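Local structure of insecticidal crystal protein Cry7Cal (5ZI1) at residues Q323-T328 against A473-E478; G494-I499 against Y591-E596; N507-M512 against S576-I581. The protein is an insecticidal delta endotoxin, here its three-domain toxin portion, active against the locust Locusta migratoria manilensis and probably working through receptor binding. All coordinates share one frame; numbering follows the deposited sequence.

Interaction 1 (Q323-T328 against A473-E478); sequences QYTKST and AVKAFE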
# COMPACT_ATOMS: atom_id res chain seq x y z
N GLN A 323 2.59 5.18 18.61
CA GLN A 323 3.12 3.98 19.23
C GLN A 323 3.38 2.92 18.16
O GLN A 323 2.62 2.80 17.19
CB GLN A 323 2.13 3.42 20.26
CG GLN A 323 1.93 4.33 21.46
CD GLN A 323 0.75 3.93 22.33
OE1 GLN A 323 0.24 2.81 22.23
NE2 GLN A 323 0.31 4.85 23.18
N TYR A 324 4.45 2.13 18.36
CA TYR A 324 4.69 0.95 17.54
C TYR A 324 3.65 -0.12 17.85
O TYR A 324 2.85 0.02 18.77
CB TYR A 324 6.10 0.41 17.76
CG TYR A 324 7.17 1.38 17.32
CD1 TYR A 324 7.10 2.03 16.09
CD2 TYR A 324 8.27 1.64 18.13
CE1 TYR A 324 8.08 2.91 15.69
CE2 TYR A 324 9.26 2.53 17.73
CZ TYR A 324 9.16 3.15 16.51
OH TYR A 324 10.14 4.03 16.11
N THR A 325 3.65 -1.20 17.08
CA THR A 325 2.63 -2.22 17.24
C THR A 325 2.82 -2.96 18.57
O THR A 325 3.93 -3.39 18.90
CB THR A 325 2.69 -3.23 16.10
OG1 THR A 325 2.64 -2.53 14.83
CG2 THR A 325 1.53 -4.18 16.21
N LYS A 326 1.73 -3.08 19.36
CA LYS A 326 1.74 -3.77 20.66
C LYS A 326 2.86 -3.29 21.57
O LYS A 326 3.42 -4.06 22.35
CB LYS A 326 1.81 -5.29 20.49
CG LYS A 326 0.49 -5.93 20.04
CD LYS A 326 0.34 -7.35 20.57
CE LYS A 326 -0.31 -7.39 21.95
NZ LYS A 326 -0.32 -8.79 22.52
N SER A 327 3.22 -2.02 21.46
CA SER A 327 4.10 -1.35 22.40
C SER A 327 3.36 -0.12 22.91
O SER A 327 2.49 0.42 22.22
CB SER A 327 5.43 -0.97 21.73
OG SER A 327 6.23 -0.17 22.59
N THR A 328 3.67 0.31 24.14
CA THR A 328 3.07 1.52 24.70
C THR A 328 4.03 2.70 24.71
O THR A 328 3.58 3.83 24.96
CB THR A 328 2.58 1.30 26.15
OG1 THR A 328 3.69 1.05 27.02
CG2 THR A 328 1.54 0.18 26.25
N ALA A 473 7.92 -7.49 8.62
CA ALA A 473 8.94 -7.22 9.63
C ALA A 473 8.73 -5.86 10.28
O ALA A 473 9.04 -5.69 11.47
CB ALA A 473 10.33 -7.32 8.99
N VAL A 474 8.21 -4.89 9.54
CA VAL A 474 8.01 -3.57 10.14
C VAL A 474 6.90 -3.56 11.18
O VAL A 474 6.80 -2.59 11.93
CB VAL A 474 7.78 -2.49 9.07
CG1 VAL A 474 9.01 -2.34 8.21
CG2 VAL A 474 6.58 -2.83 8.21
N LYS A 475 6.10 -4.63 11.30
CA LYS A 475 5.16 -4.75 12.41
C LYS A 475 5.85 -4.99 13.75
O LYS A 475 5.18 -5.00 14.79
CB LYS A 475 4.14 -5.87 12.16
CG LYS A 475 3.20 -5.64 10.97
CD LYS A 475 2.33 -4.38 11.16
CE LYS A 475 1.35 -4.52 12.34
NZ LYS A 475 0.18 -5.44 12.06
N ALA A 476 7.18 -5.17 13.76
CA ALA A 476 7.97 -5.15 14.99
C ALA A 476 7.74 -3.86 15.77
O ALA A 476 7.12 -2.91 15.29
CB ALA A 476 9.45 -5.29 14.67
N PHE A 477 8.28 -3.83 17.00
CA PHE A 477 8.27 -2.62 17.82
C PHE A 477 9.66 -2.17 18.24
O PHE A 477 9.79 -1.09 18.84
CB PHE A 477 7.40 -2.79 19.07
CG PHE A 477 8.00 -3.68 20.13
CD1 PHE A 477 8.83 -3.16 21.10
CD2 PHE A 477 7.72 -5.04 20.14
CE1 PHE A 477 9.39 -3.97 22.07
CE2 PHE A 477 8.27 -5.86 21.10
CZ PHE A 477 9.10 -5.32 22.07
N GLU A 478 10.70 -2.94 17.95
CA GLU A 478 12.06 -2.55 18.26
C GLU A 478 13.03 -3.28 17.34
O GLU A 478 12.78 -4.43 16.94
CB GLU A 478 12.40 -2.83 19.73
CG GLU A 478 13.78 -2.37 20.16
CD GLU A 478 13.98 -2.52 21.67
OE1 GLU A 478 13.05 -2.18 22.44
OE2 GLU A 478 15.07 -3.00 22.09
O HOH W 1 4.96 -6.03 17.59

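Interaction 2 (G494-I499 against Y591-E596); sequences GPILKI and YIDKIE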
# COMPACT_ATOMS: atom_id res chain seq x y z
N GLY A 494 5.18 -2.04 1.37
CA GLY A 494 5.61 -1.30 2.53
C GLY A 494 7.10 -1.44 2.68
O GLY A 494 7.75 -2.08 1.85
N PRO A 495 7.68 -0.84 3.71
CA PRO A 495 9.14 -0.89 3.86
C PRO A 495 9.60 -2.25 4.37
O PRO A 495 8.80 -3.10 4.77
CB PRO A 495 9.45 0.23 4.85
CG PRO A 495 8.16 0.51 5.53
CD PRO A 495 7.07 0.16 4.59
N ILE A 496 10.92 -2.45 4.35
CA ILE A 496 11.55 -3.72 4.67
C ILE A 496 12.76 -3.44 5.56
O ILE A 496 13.20 -2.30 5.70
CB ILE A 496 11.98 -4.50 3.41
CG1 ILE A 496 13.04 -3.73 2.62
CG2 ILE A 496 10.77 -4.83 2.53
CD1 ILE A 496 13.51 -4.45 1.39
N LEU A 497 13.28 -4.50 6.18
CA LEU A 497 14.48 -4.38 7.00
C LEU A 497 15.73 -4.67 6.18
O LEU A 497 15.76 -5.61 5.38
CB LEU A 497 14.43 -5.35 8.19
CG LEU A 497 13.37 -5.11 9.27
CD1 LEU A 497 13.87 -5.58 10.63
CD2 LEU A 497 12.97 -3.66 9.32
N LYS A 498 16.78 -3.87 6.41
CA LYS A 498 18.09 -4.07 5.81
C LYS A 498 19.11 -4.31 6.91
O LYS A 498 19.43 -3.39 7.67
CB LYS A 498 18.49 -2.87 4.96
CG LYS A 498 19.81 -3.06 4.24
CD LYS A 498 20.12 -1.84 3.41
CE LYS A 498 21.14 -0.94 4.09
NZ LYS A 498 22.49 -1.07 3.44
N ILE A 499 19.63 -5.53 6.99
CA ILE A 499 20.60 -5.91 8.00
C ILE A 499 21.98 -6.02 7.35
O ILE A 499 22.14 -6.73 6.35
CB ILE A 499 20.21 -7.24 8.68
CG1 ILE A 499 18.73 -7.22 9.06
CG2 ILE A 499 21.08 -7.51 9.91
CD1 ILE A 499 18.16 -8.61 9.22
N TYR A 591 18.06 -8.75 3.72
CA TYR A 591 16.82 -8.00 3.70
C TYR A 591 15.71 -8.91 4.19
O TYR A 591 15.60 -10.05 3.74
CB TYR A 591 16.50 -7.47 2.31
CG TYR A 591 17.60 -6.64 1.71
CD1 TYR A 591 18.61 -7.22 0.95
CD2 TYR A 591 17.64 -5.25 1.92
CE1 TYR A 591 19.62 -6.47 0.41
CE2 TYR A 591 18.64 -4.48 1.37
CZ TYR A 591 19.63 -5.09 0.61
OH TYR A 591 20.64 -4.32 0.07
N ILE A 592 14.90 -8.41 5.12
CA ILE A 592 13.77 -9.16 5.66
C ILE A 592 12.52 -8.43 5.21
O ILE A 592 12.32 -7.25 5.53
CB ILE A 592 13.82 -9.26 7.20
CG1 ILE A 592 15.17 -9.79 7.68
CG2 ILE A 592 12.64 -10.08 7.73
CD1 ILE A 592 15.43 -11.25 7.34
N ASP A 593 11.67 -9.13 4.47
CA ASP A 593 10.43 -8.54 4.00
C ASP A 593 9.29 -8.96 4.92
O ASP A 593 8.90 -8.19 5.81
CB ASP A 593 10.20 -8.95 2.54
CG ASP A 593 8.82 -8.58 2.03
OD1 ASP A 593 8.25 -7.59 2.53
OD2 ASP A 593 8.31 -9.30 1.14
N LYS A 594 8.77 -10.18 4.76
CA LYS A 594 7.64 -10.65 5.53
C LYS A 594 8.04 -11.82 6.43
O LYS A 594 8.99 -12.58 6.14
CB LYS A 594 6.49 -11.09 4.61
CG LYS A 594 6.07 -10.06 3.58
CD LYS A 594 5.38 -8.83 4.24
CE LYS A 594 5.05 -7.75 3.18
NZ LYS A 594 4.22 -8.30 2.06
N ILE A 595 7.29 -11.96 7.52
CA ILE A 595 7.40 -13.10 8.42
C ILE A 595 6.11 -13.87 8.29
O ILE A 595 5.02 -13.31 8.48
CB ILE A 595 7.63 -12.67 9.86
CG1 ILE A 595 8.63 -11.52 9.89
CG2 ILE A 595 8.11 -13.85 10.67
CD1 ILE A 595 10.00 -11.97 9.50
N GLU A 596 6.21 -15.16 7.97
CA GLU A 596 5.02 -15.95 7.70
C GLU A 596 4.93 -17.09 8.70
O GLU A 596 5.84 -17.93 8.79
CB GLU A 596 4.99 -16.47 6.27
CG GLU A 596 4.85 -15.34 5.26
CD GLU A 596 5.00 -15.83 3.85
OE1 GLU A 596 5.41 -17.00 3.67
OE2 GLU A 596 4.69 -15.04 2.91
O HOH W 2 8.62 -5.19 6.71

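Interaction 3 (N507-M512 against S576-I581); sequences NQVFRM and SMLYII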
# COMPACT_ATOMS: atom_id res chain seq x y z
N ASN A 507 23.43 -10.60 17.87
CA ASN A 507 22.66 -11.42 16.94
C ASN A 507 21.25 -10.90 16.75
O ASN A 507 20.62 -11.20 15.72
CB ASN A 507 22.62 -12.87 17.44
CG ASN A 507 23.95 -13.58 17.34
OD1 ASN A 507 24.89 -13.11 16.67
ND2 ASN A 507 24.05 -14.72 17.99
N GLN A 508 20.71 -10.16 17.71
CA GLN A 508 19.30 -9.81 17.69
C GLN A 508 19.01 -8.77 16.61
O GLN A 508 19.71 -7.76 16.51
CB GLN A 508 18.86 -9.29 19.06
CG GLN A 508 17.36 -9.10 19.15
CD GLN A 508 16.85 -9.01 20.58
OE1 GLN A 508 16.24 -8.01 20.97
NE2 GLN A 508 17.10 -10.05 21.37
N VAL A 509 17.98 -9.02 15.81
CA VAL A 509 17.60 -8.08 14.76
C VAL A 509 16.41 -7.23 15.20
O VAL A 509 16.49 -6.00 15.19
CB VAL A 509 17.28 -8.80 13.44
CG1 VAL A 509 16.77 -7.80 12.41
CG2 VAL A 509 18.50 -9.57 12.93
N PHE A 510 15.30 -7.87 15.59
CA PHE A 510 14.14 -7.08 15.99
C PHE A 510 13.35 -7.81 17.06
O PHE A 510 13.56 -9.00 17.33
CB PHE A 510 13.26 -6.73 14.78
CG PHE A 510 12.52 -7.90 14.15
CD1 PHE A 510 11.48 -8.54 14.81
CD2 PHE A 510 12.81 -8.29 12.85
CE1 PHE A 510 10.79 -9.58 14.21
CE2 PHE A 510 12.11 -9.32 12.25
CZ PHE A 510 11.10 -9.96 12.94
N ARG A 511 12.41 -7.07 17.67
CA ARG A 511 11.42 -7.66 18.56
C ARG A 511 10.02 -7.38 18.05
O ARG A 511 9.74 -6.31 17.52
CB ARG A 511 11.45 -7.08 19.96
CG ARG A 511 12.74 -6.43 20.34
CD ARG A 511 12.81 -6.39 21.82
NE ARG A 511 14.03 -5.77 22.29
CZ ARG A 511 14.74 -6.25 23.30
NH1 ARG A 511 15.85 -5.63 23.68
NH2 ARG A 511 14.34 -7.36 23.92
N MET A 512 9.13 -8.32 18.31
CA MET A 512 7.76 -8.27 17.82
C MET A 512 6.88 -8.96 18.85
O MET A 512 7.29 -9.98 19.42
CB MET A 512 7.68 -8.94 16.45
CG MET A 512 6.32 -9.03 15.83
SD MET A 512 6.45 -9.87 14.22
CE MET A 512 7.18 -8.60 13.19
N SER A 576 8.44 -12.37 20.28
CA SER A 576 9.26 -13.09 19.31
C SER A 576 10.38 -12.21 18.78
O SER A 576 10.17 -11.02 18.49
CB SER A 576 8.44 -13.58 18.12
OG SER A 576 7.55 -14.60 18.50
N MET A 577 11.55 -12.81 18.64
CA MET A 577 12.75 -12.15 18.18
C MET A 577 13.27 -12.89 16.97
O MET A 577 13.22 -14.12 16.92
CB MET A 577 13.82 -12.10 19.27
CG MET A 577 13.88 -10.76 20.00
SD MET A 577 13.37 -10.79 21.72
CE MET A 577 11.89 -11.79 21.65
N LEU A 578 13.74 -12.13 15.97
CA LEU A 578 14.49 -12.70 14.86
C LEU A 578 15.96 -12.42 15.12
O LEU A 578 16.32 -11.35 15.60
CB LEU A 578 14.08 -12.10 13.51
CG LEU A 578 14.72 -12.79 12.29
CD1 LEU A 578 13.70 -13.04 11.20
CD2 LEU A 578 15.89 -12.01 11.73
N TYR A 579 16.80 -13.42 14.83
CA TYR A 579 18.22 -13.33 15.09
C TYR A 579 18.99 -13.65 13.82
O TYR A 579 18.55 -14.45 12.99
CB TYR A 579 18.67 -14.31 16.19
CG TYR A 579 17.94 -14.20 17.50
CD1 TYR A 579 16.74 -14.84 17.69
CD2 TYR A 579 18.49 -13.49 18.55
CE1 TYR A 579 16.07 -14.75 18.90
CE2 TYR A 579 17.83 -13.40 19.77
CZ TYR A 579 16.62 -14.03 19.94
OH TYR A 579 15.96 -13.96 21.14
N ILE A 580 20.15 -13.02 13.68
CA ILE A 580 21.17 -13.41 12.72
C ILE A 580 22.36 -13.84 13.54
O ILE A 580 22.89 -13.06 14.33
CB ILE A 580 21.55 -12.25 11.78
CG1 ILE A 580 20.36 -11.82 10.92
CG2 ILE A 580 22.74 -12.65 10.91
CD1 ILE A 580 19.86 -12.89 9.99
N ILE A 581 22.80 -15.09 13.35
CA ILE A 581 23.93 -15.62 14.10
C ILE A 581 25.18 -15.06 13.44
O ILE A 581 25.65 -15.58 12.42
CB ILE A 581 23.93 -17.15 14.14
CG1 ILE A 581 22.53 -17.66 14.51
CG2 ILE A 581 24.97 -17.68 15.12
CD1 ILE A 581 21.98 -17.07 15.80

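Interaction 1 (Q323-T328 against A473-E478)
Tyr324 and Phe477 come together at the roots of their side chains, with CB of Tyr324 3.7 Å from CB of Phe477, and from there the two rings diverge. Tyr324 carries its CG anti to the carbonyl carbon (chi1 -64°), which sends the ring past the backbone of Phe477; CD2 of Tyr324 ends 3.2 Å from the Phe477 carbonyl O, which it meets obliquely. Phe477 has its CG wedged between its own backbone N and carbonyl carbon (chi1 73°), and the ring leads away from 323-328. Even so, Ser327 packs against the start of that side chain, its CB 3.8 Å from CB of Phe477, and that Phe477 CB sits 3.5 Å from the carbonyl O of Thr325. Arg513 makes a cation-pi contact with the Phe477 ring and donates to the Lys326 carbonyl, tying ring and turn together.

Further along, Thr325 and Lys475 pass each other at a slant. CB of Thr325 rests 3.3 Å from the Lys475 carbonyl O, while OG1 of Thr325 is 3.4 Å from CE of Lys475, a chain bent at every torsion from CB outward. Beyond CE, the ammonium leaves for a salt bridge with Glu248, and Thr325 OG1 is hydrogen-bonded to Trp295. No direct hydrogen bond joins the two segments. Instead one water donates to both carbonyls, 3.1 Å from Thr325 O and 3.0 Å from Lys475 O, and lies in the plane of the Phe477 ring at its edge.

Tyr324 to Ser327 form a type II beta turn on the way from strand 312-324 to 331-336, and Phe477 and Glu478 form a classic beta bulge opposite Arg511: a turn in a hairpin loop of the middle domain set against the entry to the C-terminal domain, an interdomain contact of a three-domain Cry toxin.

Interaction 2 (G494-I499 against Y591-E596)
Tyr591 and Lys498 face each other as a non-hydrogen-bonded antiparallel pair, their side chains running side by side in the same direction. The tyrosine can be followed outward from its CB, which lies 3.7 Å from the carbonyl O of Leu497. With CG anti to the carbonyl carbon (chi1 -56°), the ring swings alongside the lysine chain, and CD2 of Tyr591 meets the end of Ile496 at its CD1, 4.2 Å away, as well as the start of the Lys498 chain. The tightest packing is at the next atom, where CE2 of Tyr591 comes to 3.4 Å from CG of Lys498 and also touches CB and CD. Finally the hydroxyl: OH of Tyr591 is 4.2 Å from CD of Lys498, just before the lysine bends.

One step along, Leu497 and Ile592 exchange both backbone hydrogen bonds, Leu497 N to Ile592 O at 3.0 Å and Ile592 N to Leu497 O at 2.9 Å. The Leu497 carbonyl also takes a CA-H contact from Tyr591. This is strand pairing within the C-terminal domain, the beta sandwich of three-domain Cry toxins, with strand 496-500 lying between 484-487 and 589-599.

On the buried face of Leu497 and Ile592, CD1 of Ile499 slants in to 3.6 Å from CG1 of Ile592, and strand 508-513 covers Leu497 and Ile499 through Val509. Toward the other end the strands part and a water bridges them, donating to the carbonyls of Pro495 and Asp593; on the far side of 589-599, Asp593 and Lys594 form a classic beta bulge against Arg527 of strand 521-530. CG2 of Ile496 lies 3.7 Å from OD1 of Asp593, whose other oxygen, OD2, is held in a salt bridge by Arg527.

Interaction 3 (N507-M512 against S576-I581)
From Asn507 to Met512 the chain runs antiparallel to 576-581, the strand directions 163° apart, but the ladder slips by one residue. Gln508 pairs with Tyr579, whereas Phe510 pairs with Leu578, so Val509 is the extra residue of a beta bulge. Ahead of it Ile580 N binds Asn507 O at 2.8 Å. At the bulge Leu578 takes a bond from Val509 N to its O, 2.9 Å, and returns a weak one from its N to Phe510 O, 3.4 Å. Beyond, Met512 and Ser576 exchange two bonds, the one from Met512 N the more bent.

Both bulge residues bear on Leu578. Phe510 has its CG between backbone N and carbonyl carbon (chi1 69°), which brings the ring over toward 576-581; Leu578 CB sits over one face in a CH-pi contact, 3.9 Å from the ring centroid and 23° off its normal. Val509 lies alongside Leu578 and sends CG2 on to Ile580 CG1 at 3.5 Å.

The opposite face is more polar. Gln508 lays its extended chain across Met577, CD of Gln508 3.5 Å from CG of Met577, and its amide stands nearly perpendicular to the Tyr579 ring. Gln508 OE1 hovers 3.3 Å above the plane of the Arg511 guanidinium, over its centre, while Arg511 NE is bound by Glu478.

Strand 508-513 is flanked by 478-479 on its other edge and 575-580 by 534-538, while Val509 and Phe510 pack against Leu497 of strand 496-500 in the other sheet.

Overall arrangement
Interactions 2 and 3 both lie in the C-terminal domain and are strand pairs from different sheets; interaction 3 is nested in the chain loop closed by interaction 2. Their apolar faces meet where Leu497 packs on Phe510 and Ile499 on Val509, making the interior of the sandwich. Interaction 2 is the buried one, interaction 3 only partly so, with polar side chains on its outer face. Interaction 1, also partly buried, brings in the middle domain and relies on packing and a water bridge instead of direct hydrogen bonds. Its segment 473-478 spans both sheets: Ala473 reaches Asp593 of interaction 2, while Phe477 and Glu478 hold Arg511 of interaction 3.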